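Local coordinates for protein dienelactone hydrolase (Anabaena variabilis, PDB 2O2G) that is probably a hydrolase of the dienelactone hydrolase family, part of the alpha/beta-hydrolase superfamily, at residues I91-L94 with A95-V99; R83-H86 with L87-D90; P109-Q112 with H113-V116. All coordinates share one frame; numbering follows the deposited sequence.

Contact 1. Residues I91-L94 with A95-V99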
# COMPACT_ATOMS: atom_id res chain seq x y z
N ILE A 91 -11.54 -3.27 -8.01
CA ILE A 91 -10.08 -3.42 -7.93
C ILE A 91 -9.37 -2.84 -9.16
O ILE A 91 -8.26 -2.34 -9.04
CB ILE A 91 -9.63 -4.90 -7.65
CG1 ILE A 91 -10.31 -5.46 -6.39
CG2 ILE A 91 -8.12 -5.00 -7.54
CD1 ILE A 91 -10.13 -4.64 -5.12
N GLY A 92 -10.03 -2.86 -10.31
CA GLY A 92 -9.44 -2.34 -11.54
C GLY A 92 -9.24 -0.84 -11.43
O GLY A 92 -8.18 -0.31 -11.77
N LEU A 93 -10.28 -0.16 -10.97
CA LEU A 93 -10.23 1.26 -10.77
C LEU A 93 -9.19 1.62 -9.71
O LEU A 93 -8.36 2.46 -9.93
CB LEU A 93 -11.59 1.76 -10.30
CG LEU A 93 -11.69 3.26 -10.07
CD1 LEU A 93 -11.58 4.03 -11.36
CD2 LEU A 93 -13.04 3.56 -9.43
N LEU A 94 -9.23 0.95 -8.57
CA LEU A 94 -8.33 1.31 -7.47
C LEU A 94 -6.90 1.13 -7.93
O LEU A 94 -6.05 1.96 -7.64
CB LEU A 94 -8.62 0.49 -6.21
CG LEU A 94 -10.03 0.64 -5.60
CD1 LEU A 94 -10.18 -0.45 -4.54
CD2 LEU A 94 -10.26 2.05 -5.04
N ALA A 95 -6.63 0.07 -8.68
CA ALA A 95 -5.26 -0.14 -9.17
C ALA A 95 -4.85 0.92 -10.16
O ALA A 95 -3.66 1.35 -10.20
CB ALA A 95 -5.10 -1.51 -9.78
N SER A 96 -5.79 1.37 -10.97
CA SER A 96 -5.45 2.39 -11.94
C SER A 96 -5.13 3.67 -11.19
O SER A 96 -4.28 4.43 -11.61
CB SER A 96 -6.59 2.66 -12.94
OG SER A 96 -7.64 3.41 -12.33
N ARG A 97 -5.84 3.93 -10.11
CA ARG A 97 -5.58 5.15 -9.33
C ARG A 97 -4.22 5.10 -8.70
O ARG A 97 -3.50 6.08 -8.69
CB ARG A 97 -6.68 5.35 -8.27
CG ARG A 97 -8.05 5.58 -8.88
CD ARG A 97 -8.07 6.96 -9.51
NE ARG A 97 -9.25 7.23 -10.26
CZ ARG A 97 -10.42 7.55 -9.73
NH1 ARG A 97 -10.57 7.64 -8.42
NH2 ARG A 97 -11.44 7.76 -10.53
N LEU A 98 -3.84 3.93 -8.22
CA LEU A 98 -2.50 3.73 -7.63
C LEU A 98 -1.40 3.87 -8.71
O LEU A 98 -0.37 4.50 -8.46
CB LEU A 98 -2.46 2.36 -6.97
CG LEU A 98 -1.43 2.08 -5.89
CD1 LEU A 98 -1.45 3.17 -4.82
CD2 LEU A 98 -1.77 0.72 -5.31
N VAL A 99 -1.65 3.32 -9.90
CA VAL A 99 -0.71 3.46 -11.03
C VAL A 99 -0.55 4.97 -11.32
O VAL A 99 0.57 5.41 -11.55
CB VAL A 99 -1.21 2.71 -12.30
CG1 VAL A 99 -0.42 3.09 -13.56
CG2 VAL A 99 -1.18 1.21 -12.09

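Contact 2. Residues R83-H86 with L87-D90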
# COMPACT_ATOMS: atom_id res chain seq x y z
N ARG A 83 -22.88 5.79 -0.11
CA ARG A 83 -24.22 5.19 -0.20
C ARG A 83 -24.30 3.99 -1.16
O ARG A 83 -24.96 3.00 -0.87
CB ARG A 83 -25.27 6.21 -0.63
CG ARG A 83 -25.47 7.36 0.35
N THR A 84 -23.61 4.07 -2.30
CA THR A 84 -23.71 3.03 -3.31
C THR A 84 -22.73 1.87 -3.11
O THR A 84 -23.03 0.75 -3.45
CB THR A 84 -23.35 3.63 -4.68
OG1 THR A 84 -22.02 4.13 -4.60
CG2 THR A 84 -24.34 4.76 -5.07
N ARG A 85 -21.56 2.15 -2.56
CA ARG A 85 -20.45 1.19 -2.50
C ARG A 85 -20.09 0.68 -3.91
O ARG A 85 -19.53 -0.42 -4.03
CB ARG A 85 -20.73 -0.00 -1.61
CG ARG A 85 -21.16 0.37 -0.25
CD ARG A 85 -21.25 -0.83 0.62
NE ARG A 85 -21.65 -0.39 1.95
CZ ARG A 85 -22.15 -1.19 2.87
NH1 ARG A 85 -22.28 -2.49 2.67
NH2 ARG A 85 -22.51 -0.66 4.02
N HIS A 86 -20.36 1.47 -4.96
CA HIS A 86 -20.14 0.98 -6.33
C HIS A 86 -18.70 1.15 -6.81
O HIS A 86 -18.36 0.67 -7.90
CB HIS A 86 -21.15 1.57 -7.33
CG HIS A 86 -20.78 2.93 -7.84
ND1 HIS A 86 -20.87 4.06 -7.06
CD2 HIS A 86 -20.34 3.34 -9.05
CE1 HIS A 86 -20.48 5.10 -7.76
NE2 HIS A 86 -20.15 4.69 -8.97
N LEU A 87 -17.88 1.86 -6.04
CA LEU A 87 -16.46 2.09 -6.36
C LEU A 87 -15.46 1.46 -5.43
O LEU A 87 -14.37 1.06 -5.86
CB LEU A 87 -16.16 3.60 -6.39
CG LEU A 87 -16.98 4.44 -7.39
CD1 LEU A 87 -16.67 5.90 -7.17
CD2 LEU A 87 -16.65 4.02 -8.83
N ARG A 88 -15.80 1.37 -4.15
CA ARG A 88 -14.83 0.90 -3.14
C ARG A 88 -14.29 -0.55 -3.32
O ARG A 88 -13.27 -0.89 -2.76
CB ARG A 88 -15.39 1.04 -1.73
CG ARG A 88 -16.58 0.16 -1.41
CD ARG A 88 -17.07 0.30 0.01
NE ARG A 88 -17.55 1.66 0.26
CZ ARG A 88 -17.92 2.11 1.45
NH1 ARG A 88 -17.92 1.30 2.50
NH2 ARG A 88 -18.32 3.36 1.59
N PHE A 89 -14.99 -1.41 -4.04
CA PHE A 89 -14.47 -2.77 -4.23
C PHE A 89 -14.00 -2.99 -5.67
O PHE A 89 -13.67 -4.12 -6.04
CB PHE A 89 -15.52 -3.83 -3.86
CG PHE A 89 -16.16 -3.61 -2.53
CD1 PHE A 89 -15.38 -3.58 -1.36
CD2 PHE A 89 -17.53 -3.41 -2.42
CE1 PHE A 89 -15.94 -3.34 -0.15
CE2 PHE A 89 -18.11 -3.20 -1.18
CZ PHE A 89 -17.31 -3.16 -0.05
N ASP A 90 -13.93 -1.92 -6.47
CA ASP A 90 -13.58 -2.02 -7.90
C ASP A 90 -12.07 -2.06 -8.00
O ASP A 90 -11.39 -1.03 -8.09
CB ASP A 90 -14.19 -0.85 -8.68
CG ASP A 90 -14.00 -0.96 -10.16
OD1 ASP A 90 -13.04 -1.61 -10.65
OD2 ASP A 90 -14.85 -0.36 -10.86
O HOH W 1 -17.41 -1.31 -5.61
O HOH W 2 -17.01 0.73 -10.25

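Contact 3. Residues P109-Q112 with H113-V116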
# COMPACT_ATOMS: atom_id res chain seq x y z
N PRO A 109 9.29 16.71 -9.58
CA PRO A 109 10.72 16.89 -9.22
C PRO A 109 11.07 16.68 -7.76
O PRO A 109 12.19 16.27 -7.49
CB PRO A 109 11.02 18.32 -9.64
CG PRO A 109 9.90 18.71 -10.58
CD PRO A 109 8.71 17.90 -10.20
N ASP A 110 10.12 16.90 -6.84
CA ASP A 110 10.36 16.68 -5.41
C ASP A 110 10.51 15.21 -5.01
O ASP A 110 11.12 14.88 -3.99
CB ASP A 110 9.21 17.24 -4.57
CG ASP A 110 9.12 18.75 -4.63
OD1 ASP A 110 10.10 19.40 -5.02
OD2 ASP A 110 8.02 19.27 -4.29
N THR A 111 9.94 14.31 -5.80
CA THR A 111 10.00 12.87 -5.49
C THR A 111 10.58 11.96 -6.54
O THR A 111 10.69 10.75 -6.29
CB THR A 111 8.57 12.35 -5.20
OG1 THR A 111 7.73 12.61 -6.34
CG2 THR A 111 8.02 13.04 -3.96
N GLN A 112 10.97 12.51 -7.69
CA GLN A 112 11.46 11.69 -8.83
C GLN A 112 12.60 10.73 -8.52
O GLN A 112 12.73 9.66 -9.14
CB GLN A 112 11.85 12.61 -10.00
CG GLN A 112 12.94 13.65 -9.71
CD GLN A 112 13.12 14.62 -10.85
OE1 GLN A 112 12.32 14.65 -11.77
NE2 GLN A 112 14.16 15.43 -10.78
N HIS A 113 13.42 11.10 -7.56
CA HIS A 113 14.56 10.30 -7.12
C HIS A 113 14.18 9.18 -6.16
O HIS A 113 15.03 8.34 -5.85
CB HIS A 113 15.56 11.20 -6.41
CG HIS A 113 15.05 11.76 -5.11
ND1 HIS A 113 14.11 12.78 -5.05
CD2 HIS A 113 15.38 11.49 -3.82
CE1 HIS A 113 13.88 13.10 -3.79
NE2 HIS A 113 14.63 12.32 -3.02
N LEU A 114 12.93 9.15 -5.68
CA LEU A 114 12.57 8.16 -4.68
C LEU A 114 12.15 6.81 -5.26
O LEU A 114 11.39 6.75 -6.23
CB LEU A 114 11.49 8.73 -3.76
CG LEU A 114 11.90 9.97 -2.95
CD1 LEU A 114 10.66 10.65 -2.38
CD2 LEU A 114 12.90 9.65 -1.83
N LYS A 115 12.62 5.73 -4.65
CA LYS A 115 12.20 4.38 -5.07
C LYS A 115 10.82 4.04 -4.50
O LYS A 115 10.62 3.99 -3.27
CB LYS A 115 13.25 3.31 -4.75
CG LYS A 115 14.43 3.30 -5.74
CD LYS A 115 15.38 4.41 -5.55
CE LYS A 115 16.38 4.51 -6.70
NZ LYS A 115 17.01 3.22 -7.02
N VAL A 116 9.89 3.76 -5.39
CA VAL A 116 8.53 3.52 -4.98
C VAL A 116 8.27 2.12 -4.49
O VAL A 116 8.64 1.14 -5.14
CB VAL A 116 7.50 3.87 -6.06
CG1 VAL A 116 6.08 3.53 -5.58
CG2 VAL A 116 7.57 5.36 -6.43
O HOH W 3 14.23 15.04 -6.76
O HOH W 4 9.48 8.46 -7.24

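Contact 1. Residues I91-L94 with A95-V99
Leu93 O meets two donors from the next turn of the helix, the hydroxyl of Ser96 and the amide of Arg97. Ser96 OG lies 2.7 Å from Leu93 O, in the carbonyl plane and on a lone pair, so the side chain bonds back to the residue three positions earlier. Its first torsion (chi1 75°) sets OG between the backbone N and the carbonyl carbon, turned toward the preceding turn. The helical bond from Arg97 N to the same Leu93 O, 2.9 Å long, arrives nearly along the C=O axis, so the two donors reach the oxygen from different directions. An alanine in place of Ser96 would probably leave Leu93 O with the Arg97 amide as its one partner here and deprive the turn of its side-chain tie.

Beside this doubly used carbonyl, Leu93 and Arg97 run side by side in the same direction. Leu93 CD1 rests over one face of the guanidinium, 3.8 Å from Arg97 NH2, while Arg97 CG passes 3.3 Å from Leu93 O. A bend at chi2 (-71°) brings the guanidinium beside Leu93. Further out, Arg97 NH1 is bonded to Leu72 O and forms a salt bridge with Glu77, contacts that probably hold in place the flat group against which the leucine methyl lies.

The i to i+4 pattern of the helix runs on around this pair: Ala95 N bonds Ile91 O at 2.9 Å, and Leu98 N bonds Leu94 O at 3.0 Å. Leu94 and Ala95 meet helix 123-134, touching Ala127 and Val130, whereas Leu98 reaches Leu39 and Ala41 of strand 36-41. This is the first part of a regular alpha-helix laid against the central beta-sheet of an alpha/beta-hydrolase fold.

Contact 2. Residues R83-H86 with L87-D90
Arg85 runs extended from CG to NE, whereas Arg88 CG sits between the backbone N and the carbonyl carbon (chi1 66°) and its chain bends at chi3 (63°), and the two side chains cross at a slant. Arg85 CG thereby comes over one face of the Arg88 guanidinium, 3.9 Å from Arg88 NE. The two guanidinium planes are 26° apart, and Arg85 NE lies 4.1 Å from Arg88 NH1; the salt bridge from Arg88 NE to Asp81 probably eases this approach of like charges.

His86 and Leu87 lie alongside each other, forming a CH-pi contact in which Leu87 CG sits 3.6 Å from the centroid of the His86 ring, over its face. In the ring plane, His86 ND1 shares a 2.7 Å hydrogen bond with Thr84 OG1, which probably restrains the ring's rotation.

These residues form the connection between helix 75-84 and helix 91-107: Arg85 leaves the first with positive phi, a type I beta turn spans Leu87 to Asp90, and Asp90 is the N-cap of the second, its OD1 accepting from Leu93 N. Two waters span the bend. One donates to Arg85 O and accepts from Phe89 N; the other donates to both His86 O and Asp90 OD2, lying 2.7 Å from His86 O.

Contact 3. Residues P109-Q112 with H113-V116
Thr111 and Leu114 are the ends of a type I beta turn that carries the chain from helix 91-107 into strand 115-121, the alpha-to-beta connection of an alpha/beta-hydrolase sheet. Its direct backbone hydrogen bond runs from Leu114 N to Thr111 O, 2.8 Å long and fairly straight (164° at the hydrogen), with the donor above the carbonyl plane.

Nonpolar packing joins the same two residues. The side chains cross at a slant, Leu114 CD1 reaching 3.9 Å from Thr111 CG2. Leu114 CG, anti to the carbonyl carbon (chi1 -62°), lies beside its own backbone N, which lets CD1 reach Thr111, and CG also stands over one face of the His113 ring. Leu114 CB is 3.3 Å from Thr111 O. The pair is buried: Leu114 also packs on Ile37 of strand 36-41 and Thr111 on Ile30, while Thr111 OG1 is hydrogen-bonded to Leu105 O, tying the turn back to the preceding helix.

At the edge of the imidazole is a close carbon-to-oxygen contact: Asp110 O approaches near the ring plane, 3.3 Å from His113 CE1. Water adds two further links. One lies 2.8 Å from Thr111 O and could donate to it or to Leu114 O, though it has more acceptors in reach than protons to give. The other donates to Pro109 O and is hydrogen-bonded to His113 ND1, at 2.8 Å from that nitrogen.

Along the chain the order is contact 2, contact 1, contact 3. Contact 2 connects helix 75-84 to helix 91-107, whose first turns make up contact 1, and contact 3 leads from the far end of that helix into strand 115-121. Contacts 1 and 2 touch, their centres about 13 Å apart: Leu93 CD2 packs 3.7 Å from Leu87 CD2. Contact 3 is remote from both, its centre about 20 Å from that of contact 1 and about 31 Å from that of contact 2. Together they follow one helix from its capped start to the strand beyond, which ends at a pattern resembling a nucleophile elbow, consistent with a hydrolase of this fold.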